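PDB 2QSA: DnaJ homolog dnj-2, which probably acts as a membrane-bound Hsp40-type co-chaperone, its N-terminal J domain serving to engage an Hsp70 partner. Local coordinates for residues L57-E60 with R61-I65. Sequence-based numbering, arbitrary orientation.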
ATOM      1  N   LEU A  57      12.929  -5.253 -11.597  1.00 22.58           N
ATOM      2  CA  LEU A  57      11.869  -4.231 -11.804  1.00 22.19           C
ATOM      3  C   LEU A  57      10.521  -4.765 -11.329  1.00 20.98           C
ATOM      4  O   LEU A  57       9.705  -4.020 -10.762  1.00 21.29           O
ATOM      5  CB  LEU A  57      11.809  -3.803 -13.266  1.00 22.23           C
ATOM      6  CG  LEU A  57      13.052  -3.053 -13.744  1.00 23.14           C
ATOM      7  CD1 LEU A  57      12.892  -2.843 -15.267  1.00 27.92           C
ATOM      8  CD2 LEU A  57      13.261  -1.729 -12.980  1.00 24.20           C
ATOM      9  N   ALA A  58      10.278  -6.061 -11.532  1.00 20.42           N
ATOM     10  CA  ALA A  58       9.033  -6.701 -11.064  1.00 20.64           C
ATOM     11  C   ALA A  58       9.020  -6.717  -9.535  1.00 21.67           C
ATOM     12  O   ALA A  58       7.994  -6.341  -8.928  1.00 21.20           O
ATOM     13  CB  ALA A  58       8.899  -8.131 -11.634  1.00 21.46           C
ATOM     14  N   GLU A  59      10.149  -7.103  -8.919  1.00 20.76           N
ATOM     15  CA  GLU A  59      10.271  -7.094  -7.435  1.00 21.39           C
ATOM     16  C   GLU A  59      10.001  -5.713  -6.843  1.00 20.75           C
ATOM     17  O   GLU A  59       9.320  -5.583  -5.812  1.00 19.48           O
ATOM     18  CB  GLU A  59      11.636  -7.624  -6.969  1.00 21.81           C
ATOM     19  CG  GLU A  59      11.751  -9.084  -7.233  1.00 25.88           C
ATOM     20  CD  GLU A  59      13.106  -9.678  -6.893  1.00 35.21           C
ATOM     21  OE1 GLU A  59      13.743  -9.198  -5.925  1.00 34.76           O
ATOM     22  OE2 GLU A  59      13.513 -10.635  -7.604  1.00 36.52           O
ATOM     23  N   GLU A  60      10.522  -4.700  -7.518  1.00 20.21           N
ATOM     24  CA  GLU A  60      10.321  -3.302  -7.130  0.50 20.54           C
ATOM     25  C   GLU A  60       8.828  -3.008  -7.043  1.00 19.11           C
ATOM     26  O   GLU A  60       8.347  -2.466  -6.049  1.00 19.62           O
ATOM     27  CB  GLU A  60      10.935  -2.356  -8.168  0.50 20.81           C
ATOM     28  CG  GLU A  60      12.392  -2.017  -7.976  0.50 23.18           C
ATOM     29  CD  GLU A  60      12.964  -1.201  -9.148  0.50 23.15           C
ATOM     30  OE1 GLU A  60      12.283  -0.262  -9.659  0.50 28.11           O
ATOM     31  OE2 GLU A  60      14.109  -1.499  -9.556  0.50 25.86           O
ATOM     32  N   ARG A  61       8.080  -3.384  -8.073  1.00 17.98           N
ATOM     33  CA  ARG A  61       6.643  -3.065  -8.023  1.00 15.80           C
ATOM     34  C   ARG A  61       5.911  -3.976  -7.010  1.00 15.96           C
ATOM     35  O   ARG A  61       4.995  -3.543  -6.267  1.00 15.37           O
ATOM     36  CB  ARG A  61       6.023  -3.221  -9.401  1.00 17.43           C
ATOM     37  CG  ARG A  61       4.560  -2.792  -9.492  1.00 16.25           C
ATOM     38  CD  ARG A  61       4.411  -1.292  -9.066  1.00 15.96           C
ATOM     39  NE  ARG A  61       3.022  -0.841  -9.066  1.00 16.14           N
ATOM     40  CZ  ARG A  61       2.642   0.255  -8.395  1.00 14.94           C
ATOM     41  NH1 ARG A  61       3.602   0.946  -7.721  1.00 15.10           N
ATOM     42  NH2 ARG A  61       1.374   0.684  -8.367  1.00 14.55           N
ATOM     43  N   PHE A  62       6.306  -5.239  -7.014  1.00 16.17           N
ATOM     44  CA  PHE A  62       5.721  -6.221  -6.093  1.00 15.94           C
ATOM     45  C   PHE A  62       5.773  -5.713  -4.644  1.00 15.16           C
ATOM     46  O   PHE A  62       4.788  -5.880  -3.872  1.00 15.16           O
ATOM     47  CB  PHE A  62       6.459  -7.560  -6.218  1.00 16.38           C
ATOM     48  CG  PHE A  62       5.769  -8.700  -5.485  1.00 17.56           C
ATOM     49  CD1 PHE A  62       4.967  -9.583  -6.177  1.00 18.25           C
ATOM     50  CD2 PHE A  62       5.898  -8.851  -4.103  1.00 18.76           C
ATOM     51  CE1 PHE A  62       4.316 -10.679  -5.505  1.00 17.25           C
ATOM     52  CE2 PHE A  62       5.260  -9.914  -3.407  1.00 19.55           C
ATOM     53  CZ  PHE A  62       4.470 -10.833  -4.128  1.00 19.33           C
ATOM     54  N   ARG A  63       6.908  -5.100  -4.267  1.00 15.59           N
ATOM     55  CA  ARG A  63       7.043  -4.515  -2.931  1.00 16.87           C
ATOM     56  C   ARG A  63       5.944  -3.510  -2.609  1.00 16.24           C
ATOM     57  O   ARG A  63       5.431  -3.484  -1.497  1.00 15.15           O
ATOM     58  CB  ARG A  63       8.433  -3.872  -2.749  1.00 18.12           C
ATOM     59  CG  ARG A  63       9.532  -4.920  -2.505  1.00 22.57           C
ATOM     60  CD  ARG A  63      10.826  -4.253  -2.010  1.00 23.64           C
ATOM     61  NE  ARG A  63      11.550  -3.527  -3.068  1.00 32.53           N
ATOM     62  CZ  ARG A  63      12.431  -4.090  -3.904  1.00 35.01           C
ATOM     63  NH1 ARG A  63      12.680  -5.389  -3.840  1.00 35.23           N
ATOM     64  NH2 ARG A  63      13.038  -3.358  -4.836  1.00 36.69           N
ATOM     65  N   VAL A  64       5.597  -2.673  -3.580  1.00 14.82           N
ATOM     66  CA  VAL A  64       4.506  -1.708  -3.327  1.00 15.33           C
ATOM     67  C   VAL A  64       3.153  -2.414  -3.142  1.00 13.86           C
ATOM     68  O   VAL A  64       2.347  -2.024  -2.265  1.00 14.02           O
ATOM     69  CB  VAL A  64       4.449  -0.643  -4.441  1.00 14.11           C
ATOM     70  CG1 VAL A  64       3.444   0.453  -4.038  1.00 15.00           C
ATOM     71  CG2 VAL A  64       5.892  -0.056  -4.651  1.00 16.96           C
ATOM     72  N   ILE A  65       2.861  -3.380  -4.027  1.00 13.91           N
ATOM     73  CA  ILE A  65       1.637  -4.170  -3.944  0.50 14.57           C
ATOM     74  C   ILE A  65       1.522  -4.787  -2.535  1.00 14.01           C
ATOM     75  O   ILE A  65       0.475  -4.685  -1.892  1.00 14.62           O
ATOM     76  CB  ILE A  65       1.599  -5.244  -5.050  0.50 13.64           C
ATOM     77  CG1 ILE A  65       1.448  -4.529  -6.410  0.50 13.20           C
ATOM     78  CG2 ILE A  65       0.483  -6.233  -4.790  0.50 14.60           C
ATOM     79  CD1 ILE A  65       2.148  -5.250  -7.561  0.50 15.11           C
TER
HETATM   80  O   HOH W   1      14.528  -6.400  -5.517  1.00 44.99           O
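R63 folds back over E59 and E60 through two torsions: CG lies anti to the carbonyl carbon (chi1 -77°), and a bend at chi3 (-74°) lays the guanidinium against the preceding helical turn. One face of that group settles over backbone rather than carboxylate: E60 CA lies 3.5 Å above its plane and E59 O on the same face, both nearer the margin of the group than its centre. In the conformer described, E60 CG lies 3.5 Å from R63 NH2; E60 has a second conformer, which leaves this side-chain contact tentative. The charges of E59 and R63 do not touch: E59 OE1 and R63 NH1 are 4.5 Å apart, beyond a salt bridge. A water in the guanidinium plane closes the gap, accepting from R63 NH1 (2.7 Å) and donating to E59 OE1 (2.9 Å). All this lies on helix 52-73, one of the two long helices that pack against each other in the J-domain fold. Its i to i+4 bonding is documented by F62 N to A58 O (2.8 Å) and R63 N to E59 O (2.9 Å). F62 and R61 diverge from the water-bridged pair: F62 packs on Y37 and A41 of helix 30-43, while R61 NH1 forms a salt bridge with E15.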